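Local coordinates for protein putative lipase/esterase (PDB 3BXP) that probably hydrolyses carboxylic esters, as a member of the alpha/beta-hydrolase superfamily related to bacterial lipases and esterases, at residues T19-D24 with R60-G65; V77-V82 with R171-T176; R185-A190 with L218-A223; A194-T199 with T224-F229. All blocks are in the same frame, centred on the assembly; numbering follows the deposited sequence. Where two conformers were deposited one is given.

Contact 1: residues T19-D24 with R60-G65; sequences TAYWLD and RMMAAG
Tyr21 receives the tip of Met62, a selenomethionine here, on its CB and backbone, while its phenol leads elsewhere. SE of Met62 lies 3.6 Å from Tyr21 CB, and CE of Met62 comes to 3.3 Å from Tyr21 O. With CG anti to its carbonyl carbon (chi1 -58°), the tyrosine ring swings off along the sheet, and the selenium ends 5.3 Å from the ring centroid of Tyr21, 50° off the ring normal. This is an oblique Met-aromatic contact, the selenium lying neither squarely over the ring nor in its plane. At Trp22 the alternation of the strand turns the side chain away from the helix, and the indole NE1 bonds to Glu5 instead. Leu23 faces the helix again. Its CB is 4.1 Å from Met62 CE, and its CD2 lies 3.7 Å from Gly65 CA, so one leucine spans both the last turn and the end of the helix. Glycine suits this point because at phi 98° a CB would be pressed against the preceding carbonyl oxygen; the Leu23 methyl packs on its CA. Its N also closes the turn on Met62 O at 2.8 Å. The long, unbranched Met62 thus bridges helix and sheet by apolar packing. Helix 54-63 thereby lies against one face of the central sheet of an alpha/beta-hydrolase fold, where strand 16-23 runs between antiparallel strands 2-9 and 67-72; Tyr21 and Met62 both touch Met2 and Thr68, and Met61 and Ala64 pack on helix 258-269.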
loop_
_atom_site.group_PDB
_atom_site.type_symbol
_atom_site.label_atom_id
_atom_site.label_comp_id
_atom_site.label_asym_id
_atom_site.label_seq_id
_atom_site.Cartn_x
_atom_site.Cartn_y
_atom_site.Cartn_z
ATOM N N THR B 19 -18.735 10.248 22.058
ATOM C CA THR B 19 -18.028 10.034 23.336
ATOM C C THR B 19 -16.634 10.607 23.175
ATOM O O THR B 19 -15.886 10.228 22.256
ATOM C CB THR B 19 -17.946 8.544 23.691
ATOM O OG1 THR B 19 -19.272 8.034 23.845
ATOM C CG2 THR B 19 -17.171 8.297 25.003
ATOM N N ALA B 20 -16.261 11.477 24.104
ATOM C CA ALA B 20 -14.896 12.000 24.164
ATOM C C ALA B 20 -14.087 11.312 25.239
ATOM O O ALA B 20 -14.548 11.044 26.338
ATOM C CB ALA B 20 -14.876 13.503 24.408
ATOM N N TYR B 21 -12.887 10.981 24.844
ATOM C CA TYR B 21 -11.917 10.396 25.770
ATOM C C TYR B 21 -10.743 11.358 25.874
ATOM O O TYR B 21 -9.901 11.441 24.972
ATOM C CB TYR B 21 -11.451 9.065 25.233
ATOM C CG TYR B 21 -12.553 8.071 25.006
ATOM C CD1 TYR B 21 -13.014 7.264 26.041
ATOM C CD2 TYR B 21 -13.135 7.949 23.767
ATOM C CE1 TYR B 21 -14.014 6.338 25.813
ATOM C CE2 TYR B 21 -14.145 7.004 23.536
ATOM C CZ TYR B 21 -14.558 6.210 24.574
ATOM O OH TYR B 21 -15.544 5.289 24.330
ATOM N N TRP B 22 -10.749 12.102 26.979
ATOM C CA TRP B 22 -9.787 13.155 27.219
ATOM C C TRP B 22 -8.616 12.608 27.968
ATOM O O TRP B 22 -8.738 12.169 29.104
ATOM C CB TRP B 22 -10.431 14.320 27.991
ATOM C CG TRP B 22 -11.612 14.918 27.408
ATOM C CD1 TRP B 22 -12.878 14.971 27.969
ATOM C CD2 TRP B 22 -11.722 15.611 26.136
ATOM N NE1 TRP B 22 -13.733 15.639 27.136
ATOM C CE2 TRP B 22 -13.070 16.020 25.999
ATOM C CE3 TRP B 22 -10.824 15.904 25.108
ATOM C CZ2 TRP B 22 -13.525 16.734 24.884
ATOM C CZ3 TRP B 22 -11.286 16.578 23.985
ATOM C CH2 TRP B 22 -12.617 17.020 23.900
ATOM N N LEU B 23 -7.470 12.618 27.316
ATOM C CA LEU B 23 -6.226 12.204 28.000
ATOM C C LEU B 23 -5.849 13.183 29.102
ATOM O O LEU B 23 -5.829 14.385 28.882
ATOM C CB LEU B 23 -5.099 12.067 26.963
ATOM C CG LEU B 23 -3.803 11.376 27.367
ATOM C CD1 LEU B 23 -4.074 9.987 27.877
ATOM C CD2 LEU B 23 -2.868 11.359 26.145
ATOM N N ASP B 24 -5.552 12.662 30.292
ATOM C CA ASP B 24 -5.019 13.484 31.379
ATOM C C ASP B 24 -3.635 14.060 31.072
ATOM O O ASP B 24 -2.783 13.450 30.336
ATOM C CB ASP B 24 -4.869 12.701 32.698
ATOM C CG ASP B 24 -6.199 12.302 33.316
ATOM O OD1 ASP B 24 -7.224 12.887 32.953
ATOM O OD2 ASP B 24 -6.185 11.422 34.204
ATOM N N ARG B 60 -5.338 2.065 21.629
ATOM C CA ARG B 60 -3.962 2.064 21.096
ATOM C C ARG B 60 -3.525 3.495 20.758
ATOM O O ARG B 60 -2.414 3.915 21.082
ATOM C CB ARG B 60 -3.882 1.160 19.859
ATOM C CG ARG B 60 -2.503 1.037 19.196
ATOM C CD ARG B 60 -1.454 0.549 20.157
ATOM N NE ARG B 60 -0.060 0.719 19.719
ATOM C CZ ARG B 60 0.732 1.725 20.087
ATOM N NH1 ARG B 60 0.260 2.714 20.827
ATOM N NH2 ARG B 60 2.006 1.762 19.693
HETATM N N MSE B 61 -4.421 4.247 20.133
HETATM C CA MSE B 61 -4.073 5.605 19.659
HETATM C C MSE B 61 -3.829 6.493 20.863
HETATM O O MSE B 61 -2.845 7.230 20.908
HETATM C CB MSE B 61 -5.149 6.192 18.752
HETATM C CG MSE B 61 -5.125 5.603 17.335
HETATM SE SE MSE B 61 -3.483 5.129 16.368
HETATM C CE MSE B 61 -3.023 3.465 17.250
HETATM N N MSE B 62 -4.672 6.363 21.878
HETATM C CA MSE B 62 -4.486 7.140 23.099
HETATM C C MSE B 62 -3.174 6.841 23.780
HETATM O O MSE B 62 -2.530 7.768 24.278
HETATM C CB MSE B 62 -5.631 6.958 24.051
HETATM C CG MSE B 62 -6.866 7.527 23.406
HETATM SE SE MSE B 62 -8.252 7.566 24.597
HETATM C CE MSE B 62 -7.648 9.097 25.655
ATOM N N ALA B 63 -2.781 5.560 23.806
ATOM C CA ALA B 63 -1.538 5.184 24.474
ATOM C C ALA B 63 -0.363 5.872 23.808
ATOM O O ALA B 63 0.724 6.007 24.413
ATOM C CB ALA B 63 -1.346 3.640 24.483
ATOM N N ALA B 64 -0.557 6.330 22.572
ATOM C CA ALA B 64 0.482 7.086 21.875
ATOM C C ALA B 64 0.553 8.570 22.267
ATOM O O ALA B 64 1.467 9.299 21.856
ATOM C CB ALA B 64 0.327 6.971 20.336
ATOM N N GLY B 65 -0.401 9.021 23.067
ATOM C CA GLY B 65 -0.472 10.437 23.495
ATOM C C GLY B 65 -1.418 11.327 22.707
ATOM O O GLY B 65 -1.069 12.436 22.288
#

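Contact 2: residues V77-V82 with R171-T176; sequences VGDQSV and RNQITT
Gln173 reaches from the last turn of helix 168-174 to Asp79 and Gln80 in the loop that follows strand 67-72. In an alpha/beta-hydrolase fold this helix belongs to the excursion between strands 150-154 and 194-199, the place where many relatives carry a lid. From CB the chain bends at chi2 (77°), which carries Gln173 CG past the loop backbone, 3.8 Å from Gln80 O. The amide carbon, Gln173 CD, then stands 3.6 Å from Asp79 OD1. At the tip, NE2 of Gln173 gives one hydrogen to Asp79 OD1 at 2.8 Å in a nearly straight bond (173°) that lies in the amide plane and uses the anti lone pair of the carboxylate. It also donates to Gln80 O at 3.1 Å, meeting that carbonyl from well above its plane. Two donated bonds fix the rotation of the amide; a primary amide suits the place because its one nitrogen carries two hydrogens, enough for both a carboxylate and a carbonyl. A leucine in its place would probably leave Asp79 OD1 and Gln80 O without this shared donor and let the loop tip drift from the helix. Asp79 OD1 also bonds a HEPES molecule, probably from the crystallisation liquor. Nearer the backbone, Val82 N donates to Ile174 O at 2.9 Å, and the side chains of Val82 and Ile174 lie side by side, pointing the same way. Ser81, small enough to sit against the helix end, donates OG to Gln173 O at 2.9 Å; a water that accepts from Thr176 N gives its hydrogen to Ser81 OG at 2.8 Å.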
loop_
_atom_site.group_PDB
_atom_site.type_symbol
_atom_site.label_atom_id
_atom_site.label_comp_id
_atom_site.label_asym_id
_atom_site.label_seq_id
_atom_site.Cartn_x
_atom_site.Cartn_y
_atom_site.Cartn_z
ATOM N N VAL B 77 -31.129 4.357 9.526
ATOM C CA VAL B 77 -32.211 3.861 10.412
ATOM C C VAL B 77 -33.420 4.760 10.354
ATOM O O VAL B 77 -33.301 5.980 10.274
ATOM C CB VAL B 77 -31.723 3.728 11.883
ATOM C CG1 VAL B 77 -30.505 2.785 11.937
ATOM C CG2 VAL B 77 -31.432 5.106 12.465
ATOM N N GLY B 78 -34.592 4.126 10.391
ATOM C CA GLY B 78 -35.845 4.860 10.383
ATOM C C GLY B 78 -36.083 5.617 9.103
ATOM O O GLY B 78 -36.670 6.694 9.103
ATOM N N ASP B 79 -35.622 5.036 8.007
ATOM C CA ASP B 79 -35.858 5.572 6.667
ATOM C C ASP B 79 -35.306 6.989 6.522
ATOM O O ASP B 79 -35.989 7.935 6.146
ATOM C CB ASP B 79 -37.337 5.551 6.305
ATOM C CG ASP B 79 -37.556 5.822 4.860
ATOM O OD1 ASP B 79 -36.568 5.774 4.105
ATOM O OD2 ASP B 79 -38.713 6.045 4.440
ATOM N N GLN B 80 -34.036 7.095 6.837
ATOM C CA GLN B 80 -33.278 8.335 6.670
ATOM C C GLN B 80 -32.126 8.117 5.694
ATOM O O GLN B 80 -31.727 6.980 5.398
ATOM C CB GLN B 80 -32.741 8.794 8.001
ATOM C CG GLN B 80 -33.827 9.010 9.036
ATOM C CD GLN B 80 -33.254 9.419 10.347
ATOM O OE1 GLN B 80 -32.996 8.579 11.226
ATOM N NE2 GLN B 80 -33.012 10.703 10.500
ATOM N N SER B 81 -31.589 9.224 5.207
ATOM C CA SER B 81 -30.329 9.188 4.476
ATOM C C SER B 81 -29.209 9.680 5.370
ATOM O O SER B 81 -29.413 10.356 6.380
ATOM C CB SER B 81 -30.391 10.009 3.210
ATOM O OG SER B 81 -31.490 9.608 2.405
ATOM N N VAL B 82 -28.014 9.324 4.945
ATOM C CA VAL B 82 -26.814 9.620 5.694
ATOM C C VAL B 82 -26.355 11.040 5.412
ATOM O O VAL B 82 -25.846 11.707 6.276
ATOM C CB VAL B 82 -25.668 8.618 5.304
ATOM C CG1 VAL B 82 -24.325 9.028 5.909
ATOM C CG2 VAL B 82 -26.057 7.208 5.704
ATOM N N ARG B 171 -28.004 2.289 -2.314
ATOM C CA ARG B 171 -27.101 3.414 -2.579
ATOM C C ARG B 171 -27.881 4.698 -2.421
ATOM O O ARG B 171 -27.446 5.603 -1.790
ATOM C CB ARG B 171 -26.489 3.316 -3.991
ATOM C CG ARG B 171 -25.691 4.528 -4.456
ATOM C CD ARG B 171 -25.336 4.379 -5.919
ATOM N NE ARG B 171 -26.562 4.648 -6.642
ATOM C CZ ARG B 171 -26.950 4.066 -7.767
ATOM N NH1 ARG B 171 -26.208 3.126 -8.336
ATOM N NH2 ARG B 171 -28.112 4.424 -8.297
ATOM N N ASN B 172 -29.066 4.749 -3.030
ATOM C CA ASN B 172 -29.909 5.938 -2.969
ATOM C C ASN B 172 -30.522 6.242 -1.579
ATOM O O ASN B 172 -30.871 7.384 -1.276
ATOM C CB ASN B 172 -30.959 5.880 -4.093
ATOM C CG ASN B 172 -30.453 6.507 -5.399
ATOM O OD1 ASN B 172 -30.347 7.738 -5.517
ATOM N ND2 ASN B 172 -30.145 5.664 -6.383
ATOM N N GLN B 173 -30.628 5.224 -0.734
ATOM C CA GLN B 173 -30.999 5.418 0.658
ATOM C C GLN B 173 -29.917 6.161 1.403
ATOM O O GLN B 173 -30.199 7.061 2.185
ATOM C CB GLN B 173 -31.279 4.104 1.325
ATOM C CG GLN B 173 -31.883 4.303 2.727
ATOM C CD GLN B 173 -33.368 4.696 2.753
ATOM O OE1 GLN B 173 -34.150 4.358 1.846
ATOM N NE2 GLN B 173 -33.773 5.335 3.845
ATOM N N ILE B 174 -28.662 5.829 1.110
ATOM C CA ILE B 174 -27.533 6.499 1.777
ATOM C C ILE B 174 -27.549 7.948 1.340
ATOM O O ILE B 174 -27.442 8.843 2.148
ATOM C CB ILE B 174 -26.163 5.838 1.447
ATOM C CG1 ILE B 174 -26.123 4.375 1.983
ATOM C CG2 ILE B 174 -24.996 6.745 1.947
ATOM C CD1 ILE B 174 -25.191 3.400 1.221
ATOM N N THR B 175 -27.772 8.159 0.037
ATOM C CA THR B 175 -27.991 9.504 -0.521
ATOM C C THR B 175 -28.319 9.454 -2.018
ATOM O O THR B 175 -27.729 8.680 -2.795
ATOM C CB THR B 175 -26.760 10.445 -0.295
ATOM O OG1 THR B 175 -26.989 11.745 -0.851
ATOM C CG2 THR B 175 -25.486 9.900 -0.939
ATOM N N THR B 176 -29.228 10.319 -2.405
ATOM C CA THR B 176 -29.554 10.516 -3.828
ATOM C C THR B 176 -28.663 11.605 -4.382
ATOM O O THR B 176 -28.769 11.988 -5.546
ATOM C CB THR B 176 -30.992 10.958 -3.985
ATOM O OG1 THR B 176 -31.252 12.012 -3.054
ATOM C CG2 THR B 176 -31.943 9.803 -3.729
HETATM O O HOH W 1 -31.019 11.090 0.098
HETATM O O HOH W 2 -32.962 8.435 -0.357
#

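Contact 3: residues R185-A190 with L218-A223; sequences RLVTPA and LQHQVA
His220 lays one face of its imidazole against the backbone of Val187 and Thr188. The CA of Thr188 stands 4.2 Å from the centroid of the His220 ring and only 16° off its normal, a CH-pi contact. Over the same face, likewise toward the rim, comes Val187 O, 3.4 Å from His220 CE1. Side chains of the two flanking residues add to this: CG1 of Val187 touches His220 ND1 at 3.7 Å, and CD of Pro189 reaches His220 CD2 at 3.7 Å. With CG anti to the carbonyl carbon (chi1 -72°), the imidazole turns back along its own helix, where ND1 bonds to Ala216 O; that bond and the packing together fix the ring. A serine here would probably leave Ala216 O without its imidazole partner and open a gap beneath the backbone of Val187 and Thr188. A flat, partly polar ring therefore suits this place, and the rigid ring of Pro189, which has no N-H to satisfy, offers CD and CG for packing. Two residues on, the branched Val222 sets CG2 3.4 Å from Thr188 O and 4.0 Å from Pro189 CA. Between them Gln221, with positive phi, is the C-prime residue of a Schellman motif: Val222 N returns to Met217 O, and a weaker bond joins Gln221 N to Leu218 O. The contact thus packs the end of helix 208-219 against the loop leading into strand 194-199. Val187 also rests on Tyr213 and Met217 of that helix, while Leu186 meets helix 118-129 and Leu218 packs on Pro207 of the second subunit.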
loop_
_atom_site.group_PDB
_atom_site.type_symbol
_atom_site.label_atom_id
_atom_site.label_comp_id
_atom_site.label_asym_id
_atom_site.label_seq_id
_atom_site.Cartn_x
_atom_site.Cartn_y
_atom_site.Cartn_z
ATOM N N ARG B 185 -13.628 11.070 -6.364
ATOM C CA ARG B 185 -13.907 12.083 -7.368
ATOM C C ARG B 185 -13.889 13.499 -6.788
ATOM O O ARG B 185 -13.913 14.497 -7.539
ATOM C CB ARG B 185 -15.220 11.838 -8.094
ATOM C CG ARG B 185 -15.220 10.592 -8.956
ATOM C CD ARG B 185 -16.553 10.481 -9.701
ATOM N NE ARG B 185 -16.619 9.309 -10.570
ATOM C CZ ARG B 185 -15.915 9.189 -11.685
ATOM N NH1 ARG B 185 -15.083 10.163 -12.028
ATOM N NH2 ARG B 185 -16.023 8.103 -12.442
ATOM N N LEU B 186 -13.817 13.598 -5.472
ATOM C CA LEU B 186 -13.805 14.889 -4.781
ATOM C C LEU B 186 -12.398 15.271 -4.303
ATOM O O LEU B 186 -12.199 16.298 -3.632
ATOM C CB LEU B 186 -14.772 14.877 -3.591
ATOM C CG LEU B 186 -16.233 14.469 -3.889
ATOM C CD1 LEU B 186 -17.124 14.441 -2.648
ATOM C CD2 LEU B 186 -16.828 15.378 -4.909
ATOM N N VAL B 187 -11.422 14.425 -4.638
ATOM C CA VAL B 187 -10.023 14.678 -4.285
ATOM C C VAL B 187 -9.498 15.848 -5.147
ATOM O O VAL B 187 -9.792 15.930 -6.344
ATOM C CB VAL B 187 -9.123 13.430 -4.474
ATOM C CG1 VAL B 187 -7.629 13.780 -4.302
ATOM C CG2 VAL B 187 -9.586 12.282 -3.506
ATOM N N THR B 188 -8.753 16.738 -4.502
ATOM C CA THR B 188 -8.049 17.843 -5.181
ATOM C C THR B 188 -6.712 18.043 -4.430
ATOM O O THR B 188 -6.457 17.402 -3.428
ATOM C CB THR B 188 -8.837 19.180 -5.143
ATOM O OG1 THR B 188 -8.805 19.726 -3.811
ATOM C CG2 THR B 188 -10.302 19.002 -5.632
ATOM N N PRO B 189 -5.828 18.870 -4.968
ATOM C CA PRO B 189 -4.578 19.070 -4.254
ATOM C C PRO B 189 -4.777 19.659 -2.863
ATOM O O PRO B 189 -3.834 19.670 -2.064
ATOM C CB PRO B 189 -3.833 20.035 -5.191
ATOM C CG PRO B 189 -4.318 19.603 -6.524
ATOM C CD PRO B 189 -5.778 19.447 -6.316
ATOM N N ALA B 190 -5.980 20.136 -2.576
ATOM C CA ALA B 190 -6.319 20.718 -1.260
ATOM C C ALA B 190 -6.680 19.662 -0.201
ATOM O O ALA B 190 -6.796 19.973 0.986
ATOM C CB ALA B 190 -7.484 21.719 -1.403
ATOM N N LEU B 218 -2.909 10.253 -5.292
ATOM C CA LEU B 218 -1.601 10.233 -5.918
ATOM C C LEU B 218 -1.671 11.052 -7.199
ATOM O O LEU B 218 -0.696 11.712 -7.580
ATOM C CB LEU B 218 -1.132 8.796 -6.239
ATOM C CG LEU B 218 -0.742 7.848 -5.107
ATOM C CD1 LEU B 218 -0.672 6.380 -5.612
ATOM C CD2 LEU B 218 0.564 8.279 -4.493
ATOM N N GLN B 219 -2.797 11.007 -7.888
ATOM C CA GLN B 219 -2.944 11.790 -9.123
ATOM C C GLN B 219 -2.787 13.316 -8.852
ATOM O O GLN B 219 -2.195 14.063 -9.641
ATOM C CB GLN B 219 -4.291 11.460 -9.784
ATOM C CG GLN B 219 -4.591 12.170 -11.122
ATOM C CD GLN B 219 -3.595 11.839 -12.247
ATOM O OE1 GLN B 219 -3.201 10.679 -12.456
ATOM N NE2 GLN B 219 -3.209 12.867 -13.000
ATOM N N HIS B 220 -3.259 13.746 -7.706
ATOM C CA HIS B 220 -3.249 15.156 -7.307
ATOM C C HIS B 220 -2.077 15.457 -6.390
ATOM O O HIS B 220 -1.985 16.548 -5.809
ATOM C CB HIS B 220 -4.577 15.502 -6.646
ATOM C CG HIS B 220 -5.716 15.565 -7.616
ATOM N ND1 HIS B 220 -6.661 14.570 -7.739
ATOM C CD2 HIS B 220 -6.043 16.509 -8.531
ATOM C CE1 HIS B 220 -7.507 14.888 -8.701
ATOM N NE2 HIS B 220 -7.159 16.056 -9.194
ATOM N N GLN B 221 -1.188 14.483 -6.314
ATOM C CA GLN B 221 0.063 14.551 -5.540
ATOM C C GLN B 221 -0.122 14.967 -4.100
ATOM O O GLN B 221 0.699 15.699 -3.528
ATOM C CB GLN B 221 1.067 15.454 -6.240
ATOM C CG GLN B 221 1.536 14.867 -7.541
ATOM C CD GLN B 221 2.692 15.620 -8.142
ATOM O OE1 GLN B 221 2.738 16.853 -8.101
ATOM N NE2 GLN B 221 3.638 14.883 -8.716
ATOM N N VAL B 222 -1.179 14.464 -3.488
ATOM C CA VAL B 222 -1.407 14.685 -2.070
ATOM C C VAL B 222 -0.599 13.667 -1.315
ATOM O O VAL B 222 -0.572 12.503 -1.707
ATOM C CB VAL B 222 -2.893 14.598 -1.702
ATOM C CG1 VAL B 222 -3.075 14.672 -0.187
ATOM C CG2 VAL B 222 -3.670 15.663 -2.426
ATOM N N ALA B 223 0.030 14.092 -0.217
ATOM C CA ALA B 223 0.778 13.164 0.624
ATOM C C ALA B 223 -0.099 11.989 1.068
ATOM O O ALA B 223 -1.143 12.152 1.718
ATOM C CB ALA B 223 1.343 13.825 1.834
#

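Contact 4: residues A194-T199 with T224-F229; sequences AFVWQT and TAYHLF
Val196 O is gripped by the neighbouring strand: His227 N donates to it at 2.9 Å in the carbonyl plane, and Tyr226 CA adds a CH...O contact at 3.1 Å. Strands 194-199 and 224-229, parallel to within 8°, are the two strands of a beta-alpha-beta crossover through helix 208-219. Five backbone hydrogen bonds join them, running alternately one way and the other. On the face toward that helix, Val196 CG1 packs on Tyr226 CD1 at 3.8 Å; beyond it, Tyr226 OH and Gln198 OE1 both bond to Ser210 OG, which satisfies these buried polar tips. The other face, under helix 258-269, is largely aromatic. Phe195 CE2 meets His227 CD2 at 3.6 Å, the two ring planes being 34° apart, and small Ala225 fits beside the phenylalanine. Strand 224-229 is outermost within the chain, but Tyr226 to Leu228 pair antiparallel with the second subunit, where His227 ND1 bonds to His227 ND1 of that subunit. Trp197 holds its CG between backbone N and carbonyl carbon (chi1 73°), and its CE3 approaches the edge of the Phe229 ring, 4.0 Å from Phe229 CE2.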
loop_
_atom_site.group_PDB
_atom_site.type_symbol
_atom_site.label_atom_id
_atom_site.label_comp_id
_atom_site.label_asym_id
_atom_site.label_seq_id
_atom_site.Cartn_x
_atom_site.Cartn_y
_atom_site.Cartn_z
ATOM N N ALA B 194 -3.380 11.538 3.747
ATOM C CA ALA B 194 -4.059 10.355 4.197
ATOM C C ALA B 194 -3.143 9.130 4.332
ATOM O O ALA B 194 -2.272 8.883 3.534
ATOM C CB ALA B 194 -5.247 10.034 3.251
ATOM N N PHE B 195 -3.398 8.394 5.384
ATOM C CA PHE B 195 -2.892 7.040 5.561
ATOM C C PHE B 195 -4.051 6.115 5.357
ATOM O O PHE B 195 -5.054 6.135 6.080
ATOM C CB PHE B 195 -2.294 6.905 6.986
ATOM C CG PHE B 195 -1.726 5.526 7.320
ATOM C CD1 PHE B 195 -2.529 4.480 7.742
ATOM C CD2 PHE B 195 -0.363 5.306 7.267
ATOM C CE1 PHE B 195 -2.003 3.264 8.025
ATOM C CE2 PHE B 195 0.152 4.076 7.553
ATOM C CZ PHE B 195 -0.678 3.039 7.937
ATOM N N VAL B 196 -3.905 5.245 4.377
ATOM C CA VAL B 196 -4.947 4.296 4.005
ATOM C C VAL B 196 -4.394 2.868 4.160
ATOM O O VAL B 196 -3.267 2.561 3.760
ATOM C CB VAL B 196 -5.383 4.545 2.540
ATOM C CG1 VAL B 196 -6.520 3.641 2.082
ATOM C CG2 VAL B 196 -5.732 6.000 2.267
ATOM N N TRP B 197 -5.185 2.007 4.748
ATOM C CA TRP B 197 -4.848 0.557 4.836
ATOM C C TRP B 197 -6.067 -0.292 4.619
ATOM O O TRP B 197 -7.214 0.121 4.868
ATOM C CB TRP B 197 -4.136 0.186 6.148
ATOM C CG TRP B 197 -5.016 0.180 7.326
ATOM C CD1 TRP B 197 -5.350 1.263 8.101
ATOM C CD2 TRP B 197 -5.732 -0.939 7.881
ATOM N NE1 TRP B 197 -6.195 0.891 9.088
ATOM C CE2 TRP B 197 -6.460 -0.456 8.976
ATOM C CE3 TRP B 197 -5.860 -2.281 7.538
ATOM C CZ2 TRP B 197 -7.267 -1.288 9.747
ATOM C CZ3 TRP B 197 -6.650 -3.105 8.332
ATOM C CH2 TRP B 197 -7.340 -2.601 9.411
ATOM N N GLN B 198 -5.823 -1.488 4.109
ATOM C CA GLN B 198 -6.883 -2.474 3.969
ATOM C C GLN B 198 -6.261 -3.828 3.861
ATOM O O GLN B 198 -5.073 -3.950 3.679
ATOM C CB GLN B 198 -7.735 -2.171 2.737
ATOM C CG GLN B 198 -8.957 -3.081 2.547
ATOM C CD GLN B 198 -10.011 -2.474 1.628
ATOM O OE1 GLN B 198 -9.719 -1.581 0.830
ATOM N NE2 GLN B 198 -11.222 -3.002 1.691
ATOM N N THR B 199 -7.063 -4.875 3.941
ATOM C CA THR B 199 -6.514 -6.204 3.605
ATOM C C THR B 199 -6.897 -6.637 2.226
ATOM O O THR B 199 -7.961 -6.310 1.733
ATOM C CB THR B 199 -6.908 -7.293 4.600
ATOM O OG1 THR B 199 -8.320 -7.549 4.509
ATOM C CG2 THR B 199 -6.535 -6.885 6.015
ATOM N N THR B 224 0.357 10.788 0.760
ATOM C CA THR B 224 -0.476 9.604 0.948
ATOM C C THR B 224 0.423 8.393 1.232
ATOM O O THR B 224 1.464 8.211 0.582
ATOM C CB THR B 224 -1.329 9.284 -0.310
ATOM O OG1 THR B 224 -2.121 10.410 -0.671
ATOM C CG2 THR B 224 -2.274 8.081 -0.094
ATOM N N ALA B 225 0.038 7.580 2.225
ATOM C CA ALA B 225 0.577 6.218 2.381
ATOM C C ALA B 225 -0.567 5.228 2.192
ATOM O O ALA B 225 -1.719 5.514 2.540
ATOM C CB ALA B 225 1.235 5.998 3.768
ATOM N N TYR B 226 -0.230 4.046 1.698
ATOM C CA TYR B 226 -1.205 3.004 1.457
ATOM C C TYR B 226 -0.593 1.636 1.696
ATOM O O TYR B 226 0.492 1.308 1.144
ATOM C CB TYR B 226 -1.686 3.075 0.003
ATOM C CG TYR B 226 -2.688 2.020 -0.442
ATOM C CD1 TYR B 226 -3.759 1.699 0.334
ATOM C CD2 TYR B 226 -2.599 1.419 -1.699
ATOM C CE1 TYR B 226 -4.715 0.772 -0.083
ATOM C CE2 TYR B 226 -3.567 0.517 -2.131
ATOM C CZ TYR B 226 -4.614 0.209 -1.325
ATOM O OH TYR B 226 -5.570 -0.685 -1.750
ATOM N N HIS B 227 -1.262 0.905 2.577
ATOM C CA HIS B 227 -0.838 -0.447 2.947
ATOM C C HIS B 227 -1.924 -1.415 2.749
ATOM O O HIS B 227 -2.883 -1.444 3.518
ATOM C CB HIS B 227 -0.338 -0.468 4.398
ATOM C CG HIS B 227 0.841 0.411 4.622
ATOM N ND1 HIS B 227 2.134 0.011 4.366
ATOM C CD2 HIS B 227 0.922 1.696 5.027
ATOM C CE1 HIS B 227 2.962 1.011 4.634
ATOM N NE2 HIS B 227 2.253 2.049 5.027
ATOM N N LEU B 228 -1.771 -2.213 1.694
ATOM C CA LEU B 228 -2.662 -3.325 1.432
ATOM C C LEU B 228 -2.007 -4.650 1.869
ATOM O O LEU B 228 -1.092 -5.169 1.234
ATOM C CB LEU B 228 -3.003 -3.339 -0.059
ATOM C CG LEU B 228 -4.068 -4.338 -0.510
ATOM C CD1 LEU B 228 -5.444 -3.867 -0.024
ATOM C CD2 LEU B 228 -4.001 -4.374 -2.022
ATOM N N PHE B 229 -2.429 -5.135 3.027
ATOM C CA PHE B 229 -1.767 -6.264 3.656
ATOM C C PHE B 229 -2.154 -7.537 2.936
ATOM O O PHE B 229 -3.297 -7.697 2.499
ATOM C CB PHE B 229 -2.143 -6.386 5.152
ATOM C CG PHE B 229 -1.666 -5.249 5.978
ATOM C CD1 PHE B 229 -0.375 -5.245 6.482
ATOM C CD2 PHE B 229 -2.480 -4.157 6.239
ATOM C CE1 PHE B 229 0.060 -4.203 7.206
ATOM C CE2 PHE B 229 -1.996 -3.093 7.011
ATOM C CZ PHE B 229 -0.733 -3.128 7.454
#

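How the contacts relate
From the N terminus, contact 1 comes first, closing the loop between strand 16-23 and the end of helix 54-63 at the antiparallel side of the sheet. Contact 2 opens only afterwards and closes a much longer excursion, bringing the loop after strand 67-72 to helix 168-174; its centre is about 32 Å from that of contact 1, across the chain's centre. Contacts 3 and 4 follow and cross, their segments alternating along the chain. They also meet, where Ala223 O lies 3.1 Å from Ala194 N, a probable hydrogen bond. Together they tie the end of helix 208-219 and its two flanking strands into the dimer-forming edge; contact 1 reaches the same sheet near its other edge.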